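Local atomic coordinates of ABC transporter, substrate binding protein (Aeropyrum pernix, PDB entry 3EAF), a protein that probably binds a small solute and delivers it to an ABC transporter in the membrane, and carries a bound magnesium ion. Residues 326-331 against 336-341; 293-298 against 332-337; 118-123 against 297-302; 124-129 against 345-350. All coordinates share one frame; numbering follows the deposited sequence.

How the contacts relate
Along the chain, residues 118-123 run straight into 124-129, helix 288-304 follows far downstream, and one long loop between helix 317-326 and strand 352-357 supplies the remaining segments. Contacts 2 and 3 share helix 288-304, with centres about 7 Å apart. The centre of contact 1 is about 10 Å from that of contact 2 and about 9 Å from that of contact 3, joined to the latter by Asp-330 O against Lys-302 NZ. Contact 4 is centred about 13 Å from contacts 1 and 3 and is joined to contact 3 by Tyr-349 OH with Pro-120 O. In this two-lobed binding-protein fold, segment 118-123 and the loop before strand 352-357 pass between the lobes, consistent with a hinge.

Contact 1 of 4, residues 326-331 against 336-341; sequences ANTFDL and ADTIDY. With MG (magnesium ion), chain C.
Phe-329 and Ile-339 form a lone antiparallel bridge, and beside it a magnesium-bound water continues the link between the two backbones. The chain doubles back here within the long loop before strand 352-357 of a periplasmic-binding-protein fold. The bridge is a hydrogen-bonded pair: Phe-329 N donates to Ile-339 O at 2.7 Å (163° at the hydrogen), and Ile-339 N returns a bond to Phe-329 O at 2.9 Å (168°). No second bridge follows. Instead, one water donates to Asn-327 O at 2.7 Å and accepts from Tyr-341 N at 2.8 Å while also binding the metal.

Magnesium is held by Tyr-341 O at 2.3 Å and by Asp-340 OD1 at 2.5 Å; Glu-325 O and three waters complete six ligands. With CG anti to the backbone N (chi1 -165°), the carboxylate of Asp-340 stands out from the chain and OD1 reaches the ion. The metal therefore ties the end of helix 317-326 to the returning chain.

Asp-330 O is hydrogen-bonded to Lys-302 NZ of helix 288-304. On the buried side, Ile-339 packs its branch carbon beside Phe-329. Further along, Leu-331 turns a methyl onto the isoleucine tip, with Leu-331 CD2 3.7 Å from Ile-339 CD1.

Contact 2 of 4, residues 293-298 against 332-337; sequences GFVNVW and GGITAD
Val-295 and Ile-334 supply the closest apolar contact: Val-295 CG1 lies 3.7 Å from Ile-334 CD1 and 4.0 Å from Ile-334 CG2, the two side chains meeting at a slant. Ile-334 reaches the helix because CG1 stands anti to its carbonyl carbon (chi1 -71°) and the chain then runs extended, so CD1 is its leading atom. That methyl also comes to the rim of the indole, near its plane, with Ile-334 CD1 4.1 Å from Trp-298 CZ3.

The second kind of contact sets aromatic ring against backbone. Trp-298 CH2 approaches Gly-332 N at 3.8 Å. Gly-332 has a positive phi of 57°, and a CB built on it would fall 3.0 Å from Trp-298 CH2, so ring and conformation both favour glycine. Within the periplasmic-binding-protein fold, this joins helix 288-304 to the loop that crosses to strand 352-357. Replacing Trp-298 with an alanine would probably open a gap beside Gly-332 and take from Ile-334 CD1 its neighbour at the indole rim.

No hydrogen bond joins the segments. Within the loop, Thr-335 OG1 donates to Asp-337 O at 2.7 Å, approaching from 39° above the carbonyl plane.

Contact 3 of 4, residues 118-123 against 297-302; sequences FYPAPD and VWLLIK
Leu-299 meets Phe-118 and Pro-120 by apolar contact alone, through one methyl. Leu-299 CD2 stands 4.4 Å from Phe-118 CB and 4.4 Å from Pro-120 CB. These are loose van der Waals distances, in keeping with backbones 7.2 Å apart at the nearest pair, Pro-120 CA and Leu-299 CA. The fold explains the pairing: in this two-lobed binding protein, residues 118-123 leave strand 117-118 for helix 124-139 of the other lobe, and helix 288-304 flanks the start of that crossing. Leu-299 projects its isobutyl group from the helix with CG anti to the backbone N (chi1 -178°), which carries CD2 across to the crossing.

Aromatic contacts extend the patch. The Phe-118 ring turns away from Leu-299, stacking with His-346 and meeting Tyr-341, a magnesium ligand through its carbonyl oxygen, edge-to-face.

Hydrogen bonds shape each segment separately, none running between them. Pro-120 is the centre of an inverse gamma turn, closed by a weak bond from Ala-121 N to Tyr-119 O at 3.0 Å. On the other side, regular helical bonding includes Lys-302 N to Trp-298 O at 2.9 Å. The Tyr-119 ring, at the start of the turn, has Asp-123 N at its edge, in plane. Asp-123 then occupies the N-cap of helix 124-139, where its OD1 accepts a weak hydrogen bond from Ser-125 N.

Contact 4 of 4, residues 124-129 against 345-350; sequences YSTQAC and FHLAYR
Thr-126 lays its methyl against Arg-350, the two side chains crossing at about a right angle. Thr-126 CG2 is 3.6 Å from Arg-350 O and 3.9 Å from Arg-350 CB, and the same methyl is also near Arg-350 CG and, past the bend, Arg-350 NE, 4.1 Å away. One torsion sorts the two branches of the threonine: at chi1 -55°, CG2 stands anti to the backbone N and faces the arginine, while OG1 lies beside that N.

The hydroxyl has polar work of its own. It is hydrogen-bonded to Asp-123, the residue before the helix, and accepts a hydrogen bond from a water whose oxygen is 2.8 Å from Thr-126 OG1. That water in turn accepts from Arg-350 NE at 3.2 Å, lying at the edge of the guanidinium and in its plane. A water bridge thus runs beside the apolar overlap.

In the two-lobed binding-protein fold, the first turn of helix 124-139 is here set against the loop that enters strand 352-357, just where both chain paths reach the second lobe. The bend in Arg-350 at chi3 (82°) directs its guanidinium to partners beyond the two segments: NH1 forms a salt bridge with Glu-370 and also bonds Ala-371 O, and NH2 bonds Pro-372 O.

Leu-347 adds a looser touch, with Leu-347 CD1 4.5 Å from Thr-126 OG1. It closes an inverse gamma turn centred on His-346, Leu-347 N making a weak hydrogen bond to Phe-345 O at 2.9 Å.

Contact 1 of 4, residues 326-331 against 336-341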
loop_
_atom_site.group_PDB
_atom_site.type_symbol
_atom_site.label_atom_id
_atom_site.label_comp_id
_atom_site.label_asym_id
_atom_site.label_seq_id
_atom_site.Cartn_x
_atom_site.Cartn_y
_atom_site.Cartn_z
ATOM N N ALA A 326 0.144 12.865 17.365
ATOM C CA ALA A 326 -0.415 14.089 17.942
ATOM C C ALA A 326 -1.003 15.050 16.914
ATOM O O ALA A 326 -1.473 16.121 17.285
ATOM C CB ALA A 326 0.645 14.805 18.789
ATOM N N ASN A 327 -0.978 14.671 15.638
ATOM C CA ASN A 327 -1.374 15.576 14.559
ATOM C C ASN A 327 -2.201 14.888 13.475
ATOM O O ASN A 327 -1.990 13.711 13.177
ATOM C CB ASN A 327 -0.134 16.202 13.892
ATOM C CG ASN A 327 0.747 16.957 14.865
ATOM O OD1 ASN A 327 1.787 16.450 15.302
ATOM N ND2 ASN A 327 0.340 18.170 15.215
ATOM N N THR A 328 -3.129 15.642 12.888
ATOM C CA THR A 328 -3.841 15.231 11.685
ATOM C C THR A 328 -3.063 15.703 10.459
ATOM O O THR A 328 -2.646 16.861 10.400
ATOM C CB THR A 328 -5.272 15.798 11.680
ATOM O OG1 THR A 328 -6.023 15.161 12.716
ATOM C CG2 THR A 328 -5.972 15.567 10.338
ATOM N N PHE A 329 -2.855 14.811 9.491
ATOM C CA PHE A 329 -2.034 15.130 8.319
ATOM C C PHE A 329 -2.819 15.109 7.018
ATOM O O PHE A 329 -3.692 14.256 6.810
ATOM C CB PHE A 329 -0.850 14.157 8.200
ATOM C CG PHE A 329 0.075 14.171 9.385
ATOM C CD1 PHE A 329 1.065 15.142 9.503
ATOM C CD2 PHE A 329 -0.037 13.209 10.379
ATOM C CE1 PHE A 329 1.922 15.156 10.597
ATOM C CE2 PHE A 329 0.809 13.221 11.474
ATOM C CZ PHE A 329 1.794 14.185 11.583
ATOM N N ASP A 330 -2.495 16.050 6.138
ATOM C CA ASP A 330 -3.004 16.025 4.774
ATOM C C ASP A 330 -1.821 16.084 3.815
ATOM O O ASP A 330 -0.973 16.979 3.903
ATOM C CB ASP A 330 -3.987 17.177 4.511
ATOM C CG ASP A 330 -4.453 17.236 3.051
ATOM O OD1 ASP A 330 -4.747 16.179 2.461
ATOM O OD2 ASP A 330 -4.523 18.348 2.490
ATOM N N LEU A 331 -1.767 15.116 2.912
ATOM C CA LEU A 331 -0.672 15.015 1.961
ATOM C C LEU A 331 -1.126 15.554 0.612
ATOM O O LEU A 331 -1.257 14.815 -0.365
ATOM C CB LEU A 331 -0.180 13.562 1.873
ATOM C CG LEU A 331 0.909 13.050 2.837
ATOM C CD1 LEU A 331 1.064 13.842 4.150
ATOM C CD2 LEU A 331 0.700 11.572 3.134
ATOM N N ALA A 336 -7.560 9.374 0.324
ATOM C CA ALA A 336 -9.029 9.399 0.277
ATOM C C ALA A 336 -9.656 10.080 1.490
ATOM O O ALA A 336 -10.798 10.524 1.432
ATOM C CB ALA A 336 -9.592 7.974 0.106
ATOM N N ASP A 337 -8.901 10.159 2.581
ATOM C CA ASP A 337 -9.315 10.880 3.784
ATOM C C ASP A 337 -8.029 11.370 4.459
ATOM O O ASP A 337 -6.934 10.869 4.162
ATOM C CB ASP A 337 -10.109 9.942 4.704
ATOM C CG ASP A 337 -10.966 10.681 5.751
ATOM O OD1 ASP A 337 -10.888 11.925 5.876
ATOM O OD2 ASP A 337 -11.725 9.991 6.464
ATOM N N THR A 338 -8.145 12.365 5.336
ATOM C CA THR A 338 -6.992 12.842 6.089
ATOM C C THR A 338 -6.517 11.799 7.103
ATOM O O THR A 338 -7.264 10.879 7.472
ATOM C CB THR A 338 -7.278 14.167 6.819
ATOM O OG1 THR A 338 -8.474 14.030 7.597
ATOM C CG2 THR A 338 -7.426 15.324 5.816
ATOM N N ILE A 339 -5.283 11.986 7.567
ATOM C CA ILE A 339 -4.561 10.995 8.356
ATOM C C ILE A 339 -4.506 11.385 9.827
ATOM O O ILE A 339 -4.078 12.483 10.170
ATOM C CB ILE A 339 -3.114 10.843 7.827
ATOM C CG1 ILE A 339 -3.117 10.218 6.430
ATOM C CG2 ILE A 339 -2.266 10.009 8.787
ATOM C CD1 ILE A 339 -1.946 10.664 5.569
ATOM N N ASP A 340 -4.918 10.458 10.688
ATOM C CA ASP A 340 -4.933 10.677 12.120
ATOM C C ASP A 340 -4.699 9.339 12.828
ATOM O O ASP A 340 -5.422 8.371 12.582
ATOM C CB ASP A 340 -6.280 11.288 12.521
ATOM C CG ASP A 340 -6.274 11.879 13.920
ATOM O OD1 ASP A 340 -5.224 11.845 14.610
ATOM O OD2 ASP A 340 -7.344 12.383 14.331
ATOM N N TYR A 341 -3.687 9.299 13.694
ATOM C CA TYR A 341 -3.276 8.070 14.373
ATOM C C TYR A 341 -3.546 8.095 15.879
ATOM O O TYR A 341 -3.203 9.052 16.568
ATOM C CB TYR A 341 -1.781 7.802 14.162
ATOM C CG TYR A 341 -1.353 7.627 12.731
ATOM C CD1 TYR A 341 -1.751 6.510 11.990
ATOM C CD2 TYR A 341 -0.521 8.565 12.118
ATOM C CE1 TYR A 341 -1.336 6.338 10.674
ATOM C CE2 TYR A 341 -0.108 8.403 10.810
ATOM C CZ TYR A 341 -0.517 7.295 10.090
ATOM O OH TYR A 341 -0.101 7.148 8.783
HETATM MG MG MG C . -3.583 11.299 16.451
HETATM O O HOH W 1 -2.173 11.471 14.634
HETATM O O HOH W 2 -4.283 13.519 17.386
HETATM O O HOH W 3 -5.799 10.570 17.525
#

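Contact 2 of 4, residues 293-298 against 332-337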
loop_
_atom_site.group_PDB
_atom_site.type_symbol
_atom_site.label_atom_id
_atom_site.label_comp_id
_atom_site.label_asym_id
_atom_site.label_seq_id
_atom_site.Cartn_x
_atom_site.Cartn_y
_atom_site.Cartn_z
ATOM N N GLY A 293 5.203 5.679 -2.978
ATOM C CA GLY A 293 6.534 5.947 -2.425
ATOM C C GLY A 293 6.681 7.368 -1.917
ATOM O O GLY A 293 7.175 7.595 -0.813
ATOM N N PHE A 294 6.237 8.322 -2.729
ATOM C CA PHE A 294 6.315 9.745 -2.401
ATOM C C PHE A 294 5.592 10.070 -1.091
ATOM O O PHE A 294 6.139 10.767 -0.233
ATOM C CB PHE A 294 5.742 10.581 -3.555
ATOM C CG PHE A 294 6.161 12.029 -3.535
ATOM C CD1 PHE A 294 7.271 12.457 -4.265
ATOM C CD2 PHE A 294 5.435 12.972 -2.808
ATOM C CE1 PHE A 294 7.655 13.809 -4.261
ATOM C CE2 PHE A 294 5.812 14.317 -2.799
ATOM C CZ PHE A 294 6.923 14.730 -3.516
ATOM N N VAL A 295 4.370 9.559 -0.938
ATOM C CA VAL A 295 3.559 9.868 0.246
ATOM C C VAL A 295 4.105 9.289 1.546
ATOM O O VAL A 295 3.868 9.860 2.614
ATOM C CB VAL A 295 2.057 9.497 0.084
ATOM C CG1 VAL A 295 1.413 10.333 -1.030
ATOM C CG2 VAL A 295 1.852 7.982 -0.126
ATOM N N ASN A 296 4.828 8.170 1.468
ATOM C CA ASN A 296 5.488 7.628 2.656
ATOM C C ASN A 296 6.584 8.561 3.168
ATOM O O ASN A 296 6.651 8.855 4.360
ATOM C CB ASN A 296 6.013 6.201 2.425
ATOM C CG ASN A 296 4.901 5.149 2.523
ATOM O OD1 ASN A 296 3.719 5.489 2.557
ATOM N ND2 ASN A 296 5.280 3.872 2.569
ATOM N N VAL A 297 7.414 9.053 2.258
ATOM C CA VAL A 297 8.446 10.027 2.614
ATOM C C VAL A 297 7.799 11.325 3.122
ATOM O O VAL A 297 8.239 11.889 4.132
ATOM C CB VAL A 297 9.389 10.299 1.422
ATOM C CG1 VAL A 297 10.356 11.427 1.732
ATOM C CG2 VAL A 297 10.142 9.011 1.041
ATOM N N TRP A 298 6.743 11.769 2.437
ATOM C CA TRP A 298 6.065 13.020 2.788
ATOM C C TRP A 298 5.490 12.971 4.198
ATOM O O TRP A 298 5.537 13.968 4.922
ATOM C CB TRP A 298 4.944 13.338 1.796
ATOM C CG TRP A 298 4.561 14.802 1.709
ATOM C CD1 TRP A 298 4.946 15.822 2.547
ATOM C CD2 TRP A 298 3.699 15.395 0.732
ATOM N NE1 TRP A 298 4.388 17.013 2.131
ATOM C CE2 TRP A 298 3.613 16.776 1.026
ATOM C CE3 TRP A 298 2.985 14.891 -0.369
ATOM C CZ2 TRP A 298 2.838 17.660 0.261
ATOM C CZ3 TRP A 298 2.223 15.779 -1.137
ATOM C CH2 TRP A 298 2.167 17.146 -0.818
ATOM N N GLY A 332 -1.387 16.860 0.583
ATOM C CA GLY A 332 -1.821 17.549 -0.635
ATOM C C GLY A 332 -3.082 16.978 -1.258
ATOM O O GLY A 332 -3.281 17.079 -2.468
ATOM N N GLY A 333 -3.930 16.376 -0.426
ATOM C CA GLY A 333 -5.209 15.824 -0.868
ATOM C C GLY A 333 -5.096 14.582 -1.735
ATOM O O GLY A 333 -6.004 14.281 -2.507
ATOM N N ILE A 334 -3.981 13.861 -1.609
ATOM C CA ILE A 334 -3.767 12.631 -2.375
ATOM C C ILE A 334 -4.562 11.462 -1.803
ATOM O O ILE A 334 -5.104 10.645 -2.559
ATOM C CB ILE A 334 -2.267 12.233 -2.419
ATOM C CG1 ILE A 334 -1.472 13.197 -3.314
ATOM C CG2 ILE A 334 -2.101 10.777 -2.879
ATOM C CD1 ILE A 334 0.059 12.982 -3.243
ATOM N N THR A 335 -4.616 11.382 -0.472
ATOM C CA THR A 335 -5.292 10.274 0.213
ATOM C C THR A 335 -6.814 10.480 0.228
ATOM O O THR A 335 -7.295 11.621 0.143
ATOM C CB THR A 335 -4.732 10.035 1.648
ATOM O OG1 THR A 335 -4.877 11.217 2.448
ATOM C CG2 THR A 335 -3.250 9.653 1.595
ATOM N N ALA A 336 -7.560 9.374 0.324
ATOM C CA ALA A 336 -9.029 9.399 0.277
ATOM C C ALA A 336 -9.656 10.080 1.490
ATOM O O ALA A 336 -10.798 10.524 1.432
ATOM C CB ALA A 336 -9.592 7.974 0.106
ATOM N N ASP A 337 -8.901 10.159 2.581
ATOM C CA ASP A 337 -9.315 10.880 3.784
ATOM C C ASP A 337 -8.029 11.370 4.459
ATOM O O ASP A 337 -6.934 10.869 4.162
ATOM C CB ASP A 337 -10.109 9.942 4.704
ATOM C CG ASP A 337 -10.966 10.681 5.751
ATOM O OD1 ASP A 337 -10.888 11.925 5.876
ATOM O OD2 ASP A 337 -11.725 9.991 6.464
#

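Contact 3 of 4, residues 118-123 against 297-302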
loop_
_atom_site.group_PDB
_atom_site.type_symbol
_atom_site.label_atom_id
_atom_site.label_comp_id
_atom_site.label_asym_id
_atom_site.label_seq_id
_atom_site.Cartn_x
_atom_site.Cartn_y
_atom_site.Cartn_z
ATOM N N PHE A 118 3.744 2.932 11.081
ATOM C CA PHE A 118 2.743 3.829 10.502
ATOM C C PHE A 118 2.671 3.593 8.993
ATOM O O PHE A 118 3.641 3.165 8.373
ATOM C CB PHE A 118 3.111 5.301 10.745
ATOM C CG PHE A 118 3.176 5.698 12.196
ATOM C CD1 PHE A 118 2.073 6.275 12.824
ATOM C CD2 PHE A 118 4.354 5.536 12.927
ATOM C CE1 PHE A 118 2.131 6.657 14.166
ATOM C CE2 PHE A 118 4.427 5.920 14.269
ATOM C CZ PHE A 118 3.317 6.488 14.889
ATOM N N TYR A 119 1.513 3.871 8.409
ATOM C CA TYR A 119 1.384 3.955 6.952
ATOM C C TYR A 119 0.189 4.844 6.638
ATOM O O TYR A 119 -0.799 4.809 7.366
ATOM C CB TYR A 119 1.273 2.569 6.286
ATOM C CG TYR A 119 0.351 1.581 6.976
ATOM C CD1 TYR A 119 -1.026 1.583 6.718
ATOM C CD2 TYR A 119 0.852 0.628 7.868
ATOM C CE1 TYR A 119 -1.883 0.688 7.354
ATOM C CE2 TYR A 119 -0.003 -0.281 8.504
ATOM C CZ TYR A 119 -1.366 -0.243 8.241
ATOM O OH TYR A 119 -2.209 -1.144 8.856
ATOM N N PRO A 120 0.279 5.652 5.561
ATOM C CA PRO A 120 -0.746 6.655 5.251
ATOM C C PRO A 120 -1.950 6.100 4.473
ATOM O O PRO A 120 -2.380 6.693 3.477
ATOM C CB PRO A 120 0.029 7.660 4.397
ATOM C CG PRO A 120 0.984 6.811 3.639
ATOM C CD PRO A 120 1.369 5.668 4.564
ATOM N N ALA A 121 -2.484 4.971 4.931
ATOM C CA ALA A 121 -3.598 4.308 4.261
ATOM C C ALA A 121 -4.353 3.455 5.285
ATOM O O ALA A 121 -3.818 3.163 6.355
ATOM C CB ALA A 121 -3.085 3.435 3.097
ATOM N N PRO A 122 -5.599 3.054 4.964
ATOM C CA PRO A 122 -6.230 2.055 5.831
ATOM C C PRO A 122 -5.450 0.746 5.747
ATOM O O PRO A 122 -4.750 0.513 4.770
ATOM C CB PRO A 122 -7.626 1.872 5.219
ATOM C CG PRO A 122 -7.835 3.056 4.309
ATOM C CD PRO A 122 -6.460 3.427 3.829
ATOM N N ASP A 123 -5.580 -0.105 6.756
ATOM C CA ASP A 123 -4.959 -1.418 6.698
ATOM C C ASP A 123 -5.574 -2.223 5.552
ATOM O O ASP A 123 -6.667 -1.901 5.087
ATOM C CB ASP A 123 -5.187 -2.149 8.009
ATOM C CG ASP A 123 -6.647 -2.414 8.253
ATOM O OD1 ASP A 123 -7.097 -3.541 7.976
ATOM O OD2 ASP A 123 -7.346 -1.476 8.672
ATOM N N VAL A 297 7.414 9.053 2.258
ATOM C CA VAL A 297 8.446 10.027 2.614
ATOM C C VAL A 297 7.799 11.325 3.122
ATOM O O VAL A 297 8.239 11.889 4.132
ATOM C CB VAL A 297 9.389 10.299 1.422
ATOM C CG1 VAL A 297 10.356 11.427 1.732
ATOM C CG2 VAL A 297 10.142 9.011 1.041
ATOM N N TRP A 298 6.743 11.769 2.437
ATOM C CA TRP A 298 6.065 13.020 2.788
ATOM C C TRP A 298 5.490 12.971 4.198
ATOM O O TRP A 298 5.537 13.968 4.922
ATOM C CB TRP A 298 4.944 13.338 1.796
ATOM C CG TRP A 298 4.561 14.802 1.709
ATOM C CD1 TRP A 298 4.946 15.822 2.547
ATOM C CD2 TRP A 298 3.699 15.395 0.732
ATOM N NE1 TRP A 298 4.388 17.013 2.131
ATOM C CE2 TRP A 298 3.613 16.776 1.026
ATOM C CE3 TRP A 298 2.985 14.891 -0.369
ATOM C CZ2 TRP A 298 2.838 17.660 0.261
ATOM C CZ3 TRP A 298 2.223 15.779 -1.137
ATOM C CH2 TRP A 298 2.167 17.146 -0.818
ATOM N N LEU A 299 4.933 11.822 4.582
ATOM C CA LEU A 299 4.423 11.651 5.937
ATOM C C LEU A 299 5.537 11.874 6.961
ATOM O O LEU A 299 5.318 12.509 7.988
ATOM C CB LEU A 299 3.775 10.266 6.124
ATOM C CG LEU A 299 3.148 9.987 7.502
ATOM C CD1 LEU A 299 1.886 10.840 7.723
ATOM C CD2 LEU A 299 2.838 8.503 7.677
ATOM N N LEU A 300 6.727 11.344 6.678
ATOM C CA LEU A 300 7.902 11.581 7.516
ATOM C C LEU A 300 8.261 13.075 7.597
ATOM O O LEU A 300 8.532 13.598 8.685
ATOM C CB LEU A 300 9.098 10.766 7.003
ATOM C CG LEU A 300 10.457 10.997 7.663
ATOM C CD1 LEU A 300 10.438 10.544 9.122
ATOM C CD2 LEU A 300 11.558 10.295 6.883
ATOM N N ILE A 301 8.265 13.748 6.449
ATOM C CA ILE A 301 8.542 15.189 6.375
ATOM C C ILE A 301 7.598 15.978 7.280
ATOM O O ILE A 301 8.034 16.856 8.031
ATOM C CB ILE A 301 8.412 15.732 4.915
ATOM C CG1 ILE A 301 9.395 15.030 3.963
ATOM C CG2 ILE A 301 8.557 17.257 4.866
ATOM C CD1 ILE A 301 10.823 14.952 4.451
ATOM N N LYS A 302 6.309 15.651 7.214
ATOM C CA LYS A 302 5.302 16.317 8.043
ATOM C C LYS A 302 5.566 16.088 9.535
ATOM O O LYS A 302 5.397 17.007 10.341
ATOM C CB LYS A 302 3.883 15.895 7.631
ATOM C CG LYS A 302 3.492 16.321 6.204
ATOM C CD LYS A 302 2.633 17.590 6.156
ATOM C CE LYS A 302 2.173 17.870 4.738
ATOM N NZ LYS A 302 1.089 18.876 4.639
#

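Contact 4 of 4, residues 124-129 against 345-350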
loop_
_atom_site.group_PDB
_atom_site.type_symbol
_atom_site.label_atom_id
_atom_site.label_comp_id
_atom_site.label_asym_id
_atom_site.label_seq_id
_atom_site.Cartn_x
_atom_site.Cartn_y
_atom_site.Cartn_z
ATOM N N TYR A 124 -4.877 -3.276 5.125
ATOM C CA TYR A 124 -5.319 -4.156 4.034
ATOM C C TYR A 124 -6.730 -4.729 4.179
ATOM O O TYR A 124 -7.427 -4.938 3.187
ATOM C CB TYR A 124 -4.357 -5.334 3.897
ATOM C CG TYR A 124 -3.062 -5.056 3.166
ATOM C CD1 TYR A 124 -1.870 -5.611 3.619
ATOM C CD2 TYR A 124 -3.031 -4.263 2.011
ATOM C CE1 TYR A 124 -0.666 -5.388 2.951
ATOM C CE2 TYR A 124 -1.823 -4.029 1.332
ATOM C CZ TYR A 124 -0.650 -4.596 1.815
ATOM O OH TYR A 124 0.547 -4.380 1.169
ATOM N N SER A 125 -7.131 -5.018 5.411
ATOM C CA SER A 125 -8.426 -5.650 5.671
ATOM C C SER A 125 -9.581 -4.658 5.477
ATOM O O SER A 125 -10.544 -4.956 4.764
ATOM C CB SER A 125 -8.442 -6.274 7.070
ATOM O OG SER A 125 -7.319 -7.124 7.260
ATOM N N THR A 126 -9.463 -3.480 6.094
ATOM C CA THR A 126 -10.400 -2.368 5.900
ATOM C C THR A 126 -10.500 -1.962 4.435
ATOM O O THR A 126 -11.598 -1.696 3.940
ATOM C CB THR A 126 -9.978 -1.136 6.723
ATOM O OG1 THR A 126 -9.839 -1.512 8.100
ATOM C CG2 THR A 126 -11.003 -0.011 6.594
ATOM N N GLN A 127 -9.355 -1.913 3.748
ATOM C CA GLN A 127 -9.322 -1.679 2.301
ATOM C C GLN A 127 -10.125 -2.749 1.551
ATOM O O GLN A 127 -10.988 -2.422 0.727
ATOM C CB GLN A 127 -7.872 -1.641 1.782
ATOM C CG GLN A 127 -7.104 -0.365 2.151
ATOM C CD GLN A 127 -5.762 -0.240 1.441
ATOM O OE1 GLN A 127 -4.727 0.032 2.071
ATOM N NE2 GLN A 127 -5.772 -0.414 0.130
ATOM N N ALA A 128 -9.832 -4.017 1.840
ATOM C CA ALA A 128 -10.495 -5.152 1.188
ATOM C C ALA A 128 -12.005 -5.124 1.410
ATOM O O ALA A 128 -12.779 -5.284 0.470
ATOM C CB ALA A 128 -9.916 -6.473 1.680
ATOM N N CYS A 129 -12.413 -4.907 2.654
ATOM C CA CYS A 129 -13.832 -4.918 2.995
ATOM C C CYS A 129 -14.562 -3.717 2.394
ATOM O O CYS A 129 -15.731 -3.825 2.029
ATOM C CB CYS A 129 -14.026 -5.013 4.506
ATOM S SG CYS A 129 -13.450 -6.595 5.196
ATOM N N PHE A 345 -3.342 2.211 18.283
ATOM C CA PHE A 345 -4.155 1.827 17.125
ATOM C C PHE A 345 -3.949 2.816 15.973
ATOM O O PHE A 345 -4.737 3.747 15.800
ATOM C CB PHE A 345 -5.634 1.756 17.528
ATOM C CG PHE A 345 -6.506 0.977 16.565
ATOM C CD1 PHE A 345 -6.390 -0.407 16.457
ATOM C CD2 PHE A 345 -7.454 1.627 15.789
ATOM C CE1 PHE A 345 -7.205 -1.124 15.581
ATOM C CE2 PHE A 345 -8.270 0.916 14.908
ATOM C CZ PHE A 345 -8.144 -0.460 14.808
ATOM N N HIS A 346 -2.889 2.614 15.191
ATOM C CA HIS A 346 -2.490 3.584 14.153
ATOM C C HIS A 346 -3.277 3.494 12.848
ATOM O O HIS A 346 -2.680 3.497 11.764
ATOM C CB HIS A 346 -0.989 3.475 13.843
ATOM C CG HIS A 346 -0.098 3.830 14.991
ATOM N ND1 HIS A 346 1.206 3.394 15.079
ATOM C CD2 HIS A 346 -0.314 4.592 16.088
ATOM C CE1 HIS A 346 1.749 3.858 16.191
ATOM N NE2 HIS A 346 0.846 4.588 16.822
ATOM N N LEU A 347 -4.606 3.438 12.939
ATOM C CA LEU A 347 -5.461 3.418 11.741
ATOM C C LEU A 347 -5.648 4.824 11.172
ATOM O O LEU A 347 -6.334 5.656 11.769
ATOM C CB LEU A 347 -6.819 2.755 12.023
ATOM C CG LEU A 347 -7.763 2.555 10.826
ATOM C CD1 LEU A 347 -7.136 1.642 9.760
ATOM C CD2 LEU A 347 -9.130 2.017 11.260
ATOM N N ALA A 348 -5.053 5.076 10.006
ATOM C CA ALA A 348 -4.970 6.436 9.453
ATOM C C ALA A 348 -6.329 6.991 9.037
ATOM O O ALA A 348 -6.639 8.156 9.305
ATOM C CB ALA A 348 -3.982 6.478 8.282
ATOM N N TYR A 349 -7.114 6.141 8.372
ATOM C CA TYR A 349 -8.468 6.444 7.896
ATOM C C TYR A 349 -9.032 5.145 7.336
ATOM O O TYR A 349 -8.335 4.127 7.340
ATOM C CB TYR A 349 -8.488 7.580 6.853
ATOM C CG TYR A 349 -7.589 7.383 5.646
ATOM C CD1 TYR A 349 -8.090 6.847 4.458
ATOM C CD2 TYR A 349 -6.245 7.755 5.684
ATOM C CE1 TYR A 349 -7.267 6.673 3.340
ATOM C CE2 TYR A 349 -5.418 7.583 4.583
ATOM C CZ TYR A 349 -5.935 7.038 3.414
ATOM O OH TYR A 349 -5.115 6.860 2.324
ATOM N N ARG A 350 -10.279 5.158 6.868
ATOM C CA ARG A 350 -10.925 3.909 6.438
ATOM C C ARG A 350 -11.290 3.843 4.954
ATOM O O ARG A 350 -11.286 2.760 4.360
ATOM C CB ARG A 350 -12.175 3.615 7.277
ATOM C CG ARG A 350 -11.901 3.310 8.738
ATOM C CD ARG A 350 -13.174 2.965 9.505
ATOM N NE ARG A 350 -13.600 1.570 9.334
ATOM C CZ ARG A 350 -14.731 1.184 8.736
ATOM N NH1 ARG A 350 -15.571 2.082 8.221
ATOM N NH2 ARG A 350 -15.030 -0.110 8.653
HETATM O O HOH W 4 -12.023 -1.194 9.741
#